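Local coordinates for GTPase activator-like protein (Chaetomium thermophilum, PDB 6SSH) that probably stimulates GTP hydrolysis by a small GTPase, this chain being the TSC2-type Rap/Ran-GAP domain of a longer protein, at residues Ile106-Ser111 with Ile129-Thr134; Val7-Glu12 with Met25-Tyr30; Leu40-Gly45 with Val56-Gly61. All coordinates share one frame; numbering follows the deposited sequence. Where two conformers were deposited one is given.

Contact 1 of 3, residues Ile106-Ser111 with Ile129-Thr134; sequences IVWNDS and IVITPT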
loop_
_atom_site.group_PDB
_atom_site.type_symbol
_atom_site.label_atom_id
_atom_site.label_comp_id
_atom_site.label_asym_id
_atom_site.label_seq_id
_atom_site.Cartn_x
_atom_site.Cartn_y
_atom_site.Cartn_z
ATOM N N ILE A 106 -0.214 1.710 -2.463
ATOM C CA ILE A 106 1.235 1.609 -2.311
ATOM C C ILE A 106 1.642 0.216 -2.686
ATOM O O ILE A 106 1.021 -0.776 -2.169
ATOM C CB ILE A 106 1.652 1.942 -0.883
ATOM C CG1 ILE A 106 1.251 3.369 -0.548
ATOM C CG2 ILE A 106 3.146 1.681 -0.657
ATOM C CD1 ILE A 106 1.238 3.666 0.939
ATOM N N VAL A 107 2.637 0.028 -3.544
ATOM C CA VAL A 107 3.098 -1.260 -3.992
ATOM C C VAL A 107 4.549 -1.453 -3.615
ATOM O O VAL A 107 5.392 -0.603 -4.000
ATOM C CB VAL A 107 2.961 -1.372 -5.522
ATOM C CG1 VAL A 107 3.492 -2.706 -6.046
ATOM C CG2 VAL A 107 1.508 -1.229 -5.941
ATOM N N TRP A 108 4.893 -2.437 -2.831
ATOM C CA TRP A 108 6.280 -2.776 -2.521
ATOM C C TRP A 108 6.686 -3.840 -3.523
ATOM O O TRP A 108 6.302 -5.008 -3.416
ATOM C CB TRP A 108 6.418 -3.234 -1.076
ATOM C CG TRP A 108 7.880 -3.423 -0.719
ATOM C CD1 TRP A 108 8.734 -4.365 -1.172
ATOM C CD2 TRP A 108 8.664 -2.550 0.144
ATOM N NE1 TRP A 108 10.009 -4.171 -0.640
ATOM C CE2 TRP A 108 9.958 -3.074 0.193
ATOM C CE3 TRP A 108 8.360 -1.442 0.906
ATOM C CZ2 TRP A 108 10.986 -2.476 0.954
ATOM C CZ3 TRP A 108 9.356 -0.843 1.668
ATOM C CH2 TRP A 108 10.658 -1.365 1.675
ATOM N N ASN A 109 7.392 -3.422 -4.573
ATOM C CA ASN A 109 7.704 -4.288 -5.685
ATOM C C ASN A 109 9.022 -5.025 -5.486
ATOM O O ASN A 109 10.092 -4.544 -5.887
ATOM C CB ASN A 109 7.717 -3.499 -6.974
ATOM C CG ASN A 109 8.027 -4.392 -8.164
ATOM O OD1 ASN A 109 7.814 -5.595 -8.125
ATOM N ND2 ASN A 109 8.562 -3.778 -9.235
ATOM N N ASP A 110 8.975 -6.193 -4.872
ATOM C CA ASP A 110 10.107 -7.087 -4.784
ATOM C C ASP A 110 10.101 -8.125 -5.900
ATOM O O ASP A 110 10.837 -9.106 -5.820
ATOM C CB ASP A 110 10.162 -7.788 -3.441
ATOM C CG ASP A 110 11.095 -7.135 -2.454
ATOM O OD1 ASP A 110 11.755 -6.134 -2.811
ATOM O OD2 ASP A 110 11.128 -7.571 -1.293
ATOM N N SER A 111 9.365 -7.920 -6.983
ATOM C CA SER A 111 9.250 -8.963 -7.994
ATOM C C SER A 111 10.500 -9.200 -8.813
ATOM O O SER A 111 10.635 -10.249 -9.387
ATOM C CB SER A 111 8.147 -8.651 -8.992
ATOM O OG SER A 111 8.479 -7.584 -9.844
ATOM N N ILE A 129 1.764 4.090 -5.945
ATOM C CA ILE A 129 3.037 4.582 -5.408
ATOM C C ILE A 129 3.937 3.395 -5.318
ATOM O O ILE A 129 3.699 2.509 -4.463
ATOM C CB ILE A 129 2.881 5.270 -4.074
ATOM C CG1 ILE A 129 1.987 6.488 -4.206
ATOM C CG2 ILE A 129 4.246 5.658 -3.488
ATOM C CD1 ILE A 129 1.405 6.965 -2.950
ATOM N N VAL A 130 4.873 3.223 -6.238
ATOM C CA VAL A 130 5.638 1.990 -6.398
ATOM C C VAL A 130 7.010 2.124 -5.754
ATOM O O VAL A 130 7.783 3.040 -6.116
ATOM C CB VAL A 130 5.770 1.598 -7.840
ATOM C CG1 VAL A 130 6.452 0.293 -7.935
ATOM C CG2 VAL A 130 4.418 1.573 -8.548
ATOM N N ILE A 131 7.343 1.281 -4.807
ATOM C CA ILE A 131 8.602 1.239 -4.051
ATOM C C ILE A 131 9.384 0.071 -4.597
ATOM O O ILE A 131 8.910 -1.056 -4.530
ATOM C CB ILE A 131 8.373 1.035 -2.554
ATOM C CG1 ILE A 131 7.563 2.179 -1.977
ATOM C CG2 ILE A 131 9.704 0.831 -1.820
ATOM C CD1 ILE A 131 6.934 1.917 -0.601
ATOM N N THR A 132 10.580 0.271 -5.111
ATOM C CA THR A 132 11.401 -0.808 -5.633
ATOM C C THR A 132 12.767 -0.724 -4.981
ATOM O O THR A 132 13.506 0.241 -5.265
ATOM C CB THR A 132 11.558 -0.690 -7.149
ATOM O OG1 THR A 132 10.266 -0.569 -7.753
ATOM C CG2 THR A 132 12.214 -1.897 -7.730
ATOM N N PRO A 133 13.162 -1.686 -4.160
ATOM C CA PRO A 133 14.511 -1.678 -3.576
ATOM C C PRO A 133 15.582 -1.615 -4.657
ATOM O O PRO A 133 15.478 -2.162 -5.743
ATOM C CB PRO A 133 14.583 -2.971 -2.829
ATOM C CG PRO A 133 13.110 -3.200 -2.405
ATOM C CD PRO A 133 12.328 -2.786 -3.611
ATOM N N THR A 134 16.669 -0.885 -4.361
ATOM C CA THR A 134 17.817 -0.737 -5.244
ATOM C C THR A 134 19.087 -0.904 -4.445
ATOM O O THR A 134 19.142 -0.467 -3.289
ATOM C CB THR A 134 17.784 0.586 -5.936
ATOM O OG1 THR A 134 18.926 0.684 -6.798
ATOM C CG2 THR A 134 17.873 1.724 -4.944
#
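Ile131 lays its CG2 methyl over one face of the Trp108 indole. CG2 sits 3.9 Å from the centroid of the six-membered ring of Trp108, 16° off the normal, which makes this a CH-pi contact. The methyl lies toward the rim of the indole, near CE3 and CZ3. The indole gets there because CG of Trp108 is anti to its backbone N (chi1 -173°), beside the carbonyl carbon. The other branch of Ile131 turns toward Ile106: CD1 of Ile131 is 3.8 Å from CG2 of Ile106. Pro133 meets the indole obliquely, with its CG 3.7 Å from Trp108 NE1. The same CG lies 3.3 Å from OD1 of Asp110, whose side chain crosses the proline at about a right angle. NE1 of Trp108 gives OD1 of Asp110 a weak bond, while OD2 of Asp110 pairs with the hydroxyl of Tyr9.

The backbones are neighbouring parallel strands of the central mixed sheet. Val107 N donates to Ile129 O, Ile131 N to Val107 O at 2.8 Å, and Asn109 N to Ile131 O. Ile106, Trp108, Ile129 and Ile131 share one sheet face, which helix 183-201 packs against. Val107 and Val130 lie on the other face and both touch Phe115.

At the strand end Asn109 lies alongside Thr132, both pointing the same way. Its OD1 takes two bonds from Ser111, from OG at 2.7 Å in the carbonyl plane and from N at 3.0 Å above that plane. The second closes an Asx turn. Two grips on OD1, with ND2 held by the carbonyl of Lys113, probably fix the rotation of the amide. Buried apolar side chains line the strands, interstrand bonds meet the backbone polar groups, and the polar side chains gather where strand 104-109 ends.

Contact 2 of 3, residues Val7-Glu12 with Met25-Tyr30; sequences VIYIKE and MGSPDY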
loop_
_atom_site.group_PDB
_atom_site.type_symbol
_atom_site.label_atom_id
_atom_site.label_comp_id
_atom_site.label_asym_id
_atom_site.label_seq_id
_atom_site.Cartn_x
_atom_site.Cartn_y
_atom_site.Cartn_z
ATOM N N VAL A 7 -1.825 -1.256 0.619
ATOM C CA VAL A 7 -0.413 -1.538 0.654
ATOM C C VAL A 7 -0.256 -2.973 0.247
ATOM O O VAL A 7 -0.801 -3.891 0.913
ATOM C CB VAL A 7 0.245 -1.356 2.037
ATOM C CG1 VAL A 7 1.733 -1.599 1.931
ATOM C CG2 VAL A 7 -0.067 0.030 2.609
ATOM N N ILE A 8 0.447 -3.195 -0.843
ATOM C CA ILE A 8 0.531 -4.508 -1.495
ATOM C C ILE A 8 1.959 -4.958 -1.692
ATOM O O ILE A 8 2.717 -4.260 -2.403
ATOM C CB ILE A 8 -0.134 -4.482 -2.873
ATOM C CG1 ILE A 8 -1.577 -3.939 -2.801
ATOM C CG2 ILE A 8 -0.113 -5.879 -3.493
ATOM C CD1 ILE A 8 -2.155 -3.514 -4.153
ATOM N N TYR A 9 2.385 -6.060 -1.107
ATOM C CA TYR A 9 3.718 -6.629 -1.280
ATOM C C TYR A 9 3.739 -7.607 -2.433
ATOM O O TYR A 9 2.922 -8.547 -2.469
ATOM C CB TYR A 9 4.155 -7.375 0.000
ATOM C CG TYR A 9 5.547 -7.942 -0.124
ATOM C CD1 TYR A 9 6.668 -7.128 0.022
ATOM C CD2 TYR A 9 5.780 -9.266 -0.437
ATOM C CE1 TYR A 9 7.938 -7.624 -0.131
ATOM C CE2 TYR A 9 7.057 -9.778 -0.589
ATOM C CZ TYR A 9 8.165 -8.960 -0.447
ATOM O OH TYR A 9 9.406 -9.498 -0.610
ATOM N N ILE A 10 4.668 -7.392 -3.362
ATOM C CA ILE A 10 4.901 -8.296 -4.489
ATOM C C ILE A 10 6.198 -9.061 -4.278
ATOM O O ILE A 10 7.255 -8.437 -4.151
ATOM C CB ILE A 10 4.922 -7.577 -5.831
ATOM C CG1 ILE A 10 3.709 -6.666 -5.988
ATOM C CG2 ILE A 10 5.046 -8.609 -6.924
ATOM C CD1 ILE A 10 3.661 -5.928 -7.312
ATOM N N LYS A 11 6.122 -10.385 -4.206
ATOM C CA LYS A 11 7.267 -11.245 -3.950
ATOM C C LYS A 11 8.040 -11.499 -5.243
ATOM O O LYS A 11 7.486 -11.434 -6.332
ATOM C CB LYS A 11 6.780 -12.570 -3.310
ATOM C CG LYS A 11 7.841 -13.483 -2.733
ATOM C CD LYS A 11 7.188 -14.703 -1.988
ATOM C CE LYS A 11 5.965 -15.267 -2.705
ATOM N NZ LYS A 11 5.736 -16.718 -2.385
ATOM N N GLU A 12 9.299 -11.894 -5.101
ATOM C CA GLU A 12 10.143 -12.223 -6.230
ATOM C C GLU A 12 9.463 -13.145 -7.238
ATOM O O GLU A 12 8.902 -14.181 -6.841
ATOM C CB GLU A 12 11.407 -12.908 -5.718
ATOM C CG GLU A 12 12.423 -13.208 -6.830
ATOM C CD GLU A 12 13.797 -13.535 -6.281
ATOM O OE1 GLU A 12 13.933 -14.593 -5.634
ATOM O OE2 GLU A 12 14.727 -12.731 -6.508
ATOM N N MET A 25 3.095 -12.241 4.100
ATOM C CA MET A 25 4.222 -11.540 4.715
ATOM C C MET A 25 5.067 -11.005 3.587
ATOM O O MET A 25 4.946 -11.388 2.431
ATOM C CB MET A 25 4.973 -12.501 5.590
ATOM C CG MET A 25 5.632 -13.516 4.812
ATOM S SD MET A 25 6.629 -14.664 5.833
ATOM C CE MET A 25 7.356 -13.543 7.041
ATOM N N GLY A 26 5.931 -10.075 3.950
ATOM C CA GLY A 26 6.899 -9.482 3.058
ATOM C C GLY A 26 8.322 -9.612 3.599
ATOM O O GLY A 26 8.618 -10.404 4.498
ATOM N N SER A 27 9.230 -8.796 3.081
ATOM C CA SER A 27 10.624 -8.815 3.509
ATOM C C SER A 27 10.796 -8.042 4.805
ATOM O O SER A 27 9.948 -7.260 5.188
ATOM C CB SER A 27 11.483 -8.127 2.449
ATOM O OG SER A 27 11.097 -6.738 2.450
ATOM N N PRO A 28 11.952 -8.224 5.457
ATOM C CA PRO A 28 12.180 -7.478 6.701
ATOM C C PRO A 28 12.111 -5.969 6.476
ATOM O O PRO A 28 11.526 -5.268 7.322
ATOM C CB PRO A 28 13.580 -7.923 7.108
ATOM C CG PRO A 28 13.627 -9.395 6.604
ATOM C CD PRO A 28 12.943 -9.303 5.260
ATOM N N ASP A 29 12.668 -5.453 5.390
ATOM C CA ASP A 29 12.607 -4.000 5.167
ATOM C C ASP A 29 11.177 -3.537 4.929
ATOM O O ASP A 29 10.774 -2.453 5.397
ATOM C CB ASP A 29 13.478 -3.594 3.972
ATOM C CG ASP A 29 14.955 -3.608 4.264
ATOM O OD1 ASP A 29 15.370 -3.560 5.444
ATOM O OD2 ASP A 29 15.687 -3.658 3.260
ATOM N N TYR A 30 10.384 -4.344 4.237
ATOM C CA TYR A 30 8.975 -4.035 4.058
ATOM C C TYR A 30 8.223 -3.951 5.378
ATOM O O TYR A 30 7.454 -3.016 5.640
ATOM C CB TYR A 30 8.336 -5.106 3.147
ATOM C CG TYR A 30 6.822 -5.156 3.201
ATOM C CD1 TYR A 30 6.016 -4.271 2.521
ATOM C CD2 TYR A 30 6.193 -6.136 3.951
ATOM C CE1 TYR A 30 4.642 -4.361 2.563
ATOM C CE2 TYR A 30 4.840 -6.236 3.985
ATOM C CZ TYR A 30 4.048 -5.375 3.305
ATOM O OH TYR A 30 2.676 -5.455 3.336
HETATM O O HOH W 1 0.732 -6.170 1.546
#
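The Tyr9 ring carries the CA of Gly26 on one face, 3.5 Å from the ring centroid and only 5° off the normal. This is a CH-pi contact almost exactly over the centre. Met25 O and Ser27 N flank that CA and meet the ring obliquely. The edge of Tyr9 turns toward a face of Tyr30, with CD1 of Tyr9 3.7 Å from CG of Tyr30. The pair is edge-to-face, with centroids of the Tyr9 and Tyr30 rings 5.0 Å apart and planes at 50°. CB of Tyr9 also lies over the Tyr30 ring, as a second CH-pi contact. At the edge of Tyr30, near its plane, CG1 of Val7 comes within 4.1 Å of CE1. Trp108 touches both tyrosine rings, edge-to-face in the case of Tyr30.

The chain passes here from a loop into helix 28-37, which packs against the central sheet of the Rap/Ran-GAP domain, over Val7 of strand 2-10. Ser27 is the N-cap: its OG accepts from Tyr30 N at 3.1 Å. OG stands between the backbone N and the carbonyl carbon (chi1 67°), turned back to the first turn of the helix. Gly26, which has no side chain, lets the backbone come this close to the two rings.

No direct hydrogen bond joins the two segments. One water does so instead. It donates to Val7 O, accepts from Tyr9 N at 3.1 Å, and is hydrogen-bonded to Tyr30 OH at 2.7 Å. The water thus bridges the backbone of Val7 and Tyr9 to the Tyr30 phenol. Tyr30 OH has a further partner in Thr80 OG1.

Contact 3 of 3, residues Leu40-Gly45 with Val56-Gly61; sequences LTRLKG and VNDMDG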
loop_
_atom_site.group_PDB
_atom_site.type_symbol
_atom_site.label_atom_id
_atom_site.label_comp_id
_atom_site.label_asym_id
_atom_site.label_seq_id
_atom_site.Cartn_x
_atom_site.Cartn_y
_atom_site.Cartn_z
ATOM N N LEU A 40 0.394 -0.015 14.612
ATOM C CA LEU A 40 -0.342 -1.290 14.607
ATOM C C LEU A 40 -1.591 -1.152 15.487
ATOM O O LEU A 40 -1.497 -0.711 16.645
ATOM C CB LEU A 40 0.588 -2.356 15.163
ATOM C CG LEU A 40 0.020 -3.769 14.985
ATOM C CD1 LEU A 40 0.124 -4.277 13.605
ATOM C CD2 LEU A 40 0.683 -4.747 15.989
ATOM N N THR A 41 -2.737 -1.482 14.918
ATOM C CA THR A 41 -4.015 -1.202 15.544
ATOM C C THR A 41 -4.921 -2.434 15.454
ATOM O O THR A 41 -5.056 -3.018 14.370
ATOM C CB THR A 41 -4.637 0.014 14.879
ATOM O OG1 THR A 41 -3.689 1.091 14.959
ATOM C CG2 THR A 41 -5.878 0.482 15.590
ATOM N N ARG A 42 -5.494 -2.835 16.589
ATOM C CA ARG A 42 -6.383 -3.992 16.653
ATOM C C ARG A 42 -7.728 -3.665 16.005
ATOM O O ARG A 42 -8.332 -2.629 16.277
ATOM C CB ARG A 42 -6.575 -4.392 18.130
ATOM C CG ARG A 42 -7.354 -5.693 18.328
ATOM C CD ARG A 42 -6.481 -6.960 18.039
ATOM N NE ARG A 42 -7.238 -8.197 18.280
ATOM C CZ ARG A 42 -8.162 -8.655 17.413
ATOM N NH1 ARG A 42 -8.420 -8.085 16.221
ATOM N NH2 ARG A 42 -8.831 -9.761 17.772
ATOM N N LEU A 43 -8.219 -4.576 15.163
ATOM C CA LEU A 43 -9.468 -4.319 14.430
ATOM C C LEU A 43 -10.760 -4.763 15.149
ATOM O O LEU A 43 -11.780 -4.099 15.015
ATOM C CB LEU A 43 -9.419 -4.975 13.053
ATOM C CG LEU A 43 -8.484 -4.225 12.082
ATOM C CD1 LEU A 43 -8.244 -5.079 10.879
ATOM C CD2 LEU A 43 -9.145 -2.885 11.670
ATOM N N LYS A 44 -10.720 -5.839 15.936
ATOM C CA LYS A 44 -11.948 -6.334 16.552
ATOM C C LYS A 44 -12.410 -5.370 17.591
ATOM O O LYS A 44 -11.659 -5.025 18.497
ATOM C CB LYS A 44 -11.727 -7.723 17.146
ATOM C CG LYS A 44 -13.017 -8.278 17.743
ATOM C CD LYS A 44 -12.836 -9.645 18.377
ATOM C CE LYS A 44 -12.792 -10.713 17.302
ATOM N NZ LYS A 44 -12.730 -12.085 17.975
ATOM N N GLY A 45 -13.667 -4.935 17.515
ATOM C CA GLY A 45 -14.174 -3.956 18.461
ATOM C C GLY A 45 -13.643 -2.560 18.294
ATOM O O GLY A 45 -13.833 -1.710 19.178
ATOM N N VAL A 56 -15.748 -7.147 13.430
ATOM C CA VAL A 56 -16.561 -8.168 14.156
ATOM C C VAL A 56 -15.833 -9.465 14.371
ATOM O O VAL A 56 -15.762 -9.971 15.485
ATOM C CB VAL A 56 -17.888 -8.420 13.386
ATOM C CG1 VAL A 56 -18.779 -9.416 14.142
ATOM C CG2 VAL A 56 -18.605 -7.159 13.252
ATOM N N ASN A 57 -15.326 -10.062 13.300
ATOM C CA ASN A 57 -14.805 -11.389 13.346
ATOM C C ASN A 57 -13.421 -11.585 12.818
ATOM O O ASN A 57 -13.014 -12.700 12.526
ATOM C CB ASN A 57 -15.695 -12.399 12.536
ATOM C CG ASN A 57 -17.169 -12.383 12.904
ATOM O OD1 ASN A 57 -17.540 -12.791 13.998
ATOM N ND2 ASN A 57 -18.017 -11.978 11.957
ATOM N N ASP A 58 -12.658 -10.487 12.663
ATOM C CA ASP A 58 -11.271 -10.561 12.180
ATOM C C ASP A 58 -11.160 -11.198 10.803
ATOM O O ASP A 58 -10.123 -11.721 10.453
ATOM C CB ASP A 58 -10.335 -11.256 13.158
ATOM C CG ASP A 58 -10.138 -10.500 14.462
ATOM O OD1 ASP A 58 -10.191 -9.235 14.423
ATOM O OD2 ASP A 58 -9.902 -11.158 15.531
ATOM N N MET A 59 -12.187 -11.032 9.988
ATOM C CA MET A 59 -12.164 -11.604 8.661
ATOM C C MET A 59 -11.043 -11.016 7.797
ATOM O O MET A 59 -10.503 -11.699 6.909
ATOM C CB MET A 59 -13.512 -11.324 7.983
ATOM C CG MET A 59 -13.536 -11.869 6.558
ATOM S SD MET A 59 -15.198 -11.623 5.847
ATOM C CE MET A 59 -15.299 -9.922 5.513
ATOM N N ASP A 60 -10.708 -9.741 8.048
ATOM C CA ASP A 60 -9.659 -9.062 7.299
ATOM C C ASP A 60 -8.349 -9.036 8.093
ATOM O O ASP A 60 -7.432 -8.263 7.738
ATOM C CB ASP A 60 -10.098 -7.650 6.960
ATOM C CG ASP A 60 -11.290 -7.648 6.051
ATOM O OD1 ASP A 60 -11.289 -8.390 5.022
ATOM O OD2 ASP A 60 -12.286 -6.995 6.333
ATOM N N GLY A 61 -8.214 -9.866 9.121
ATOM C CA GLY A 61 -7.030 -9.888 9.945
ATOM C C GLY A 61 -7.289 -9.263 11.302
ATOM O O GLY A 61 -8.225 -8.494 11.449
#
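Arg42 and Asp58 form a two-pronged salt bridge, end-on through NH1 and NH2. NH1 of Arg42 donates to OD1 of Asp58 at 2.8 Å, nearly straight at 173°. That oxygen lies in the guanidinium plane and is met on its syn side, though the nitrogen stands 31° out of the carboxylate plane. NH2 of Arg42 reaches the syn lone pair of Asp58 OD2, also at 2.8 Å, by a more bent bond. The two flat groups are turned 42° against each other, so they are not coplanar. Arg42 comes to the acid by a bend at chi2. Its NH1 also bonds to the carbonyl of Gln62.

Lys44 adds a weaker charge interaction. Its NZ is 3.9 Å from Asp58 OD2, a long salt bridge.

The remaining contacts are van der Waals. The CE of Lys44 lies 3.4 Å from OD2 of Asp58 and 3.6 Å from Val56 O, so the aliphatic chain runs past the loop. Deeper in, CD1 of Leu43 touches the carbonyl O of Gly61 at 3.5 Å.

Asp58 opens a type I turn closed by Gly61 N bonding to Asp58 O. The contact joins the end of edge strand 39-42 to the loop leading into strand 63-68. With two cations beside it, the Asp58 carboxylate is probably kept ionised.

In the fold
Contacts 1 and 2 are neighbours, with centres about 8 Å apart. They meet where strands 2-10 and 104-109 pair in the sheet: Ile8 N lies 2.8 Å from Ile106 O, a probable hydrogen bond. Side chains also join them, as Tyr9 CE1 packs 3.5 Å from Trp108 CD1. Contact 3 is set apart. Its centre is about 26 Å from that of contact 1, on the opposite side of the chain centre, and about 21 Å from that of contact 2. The sheet still connects all three, and helix 28-37 runs from contact 2 towards strand 39-42. A bound 1,2-ethanediol, probably from the crystallisation liquor, lies near Asn109, and one lies near Gly61.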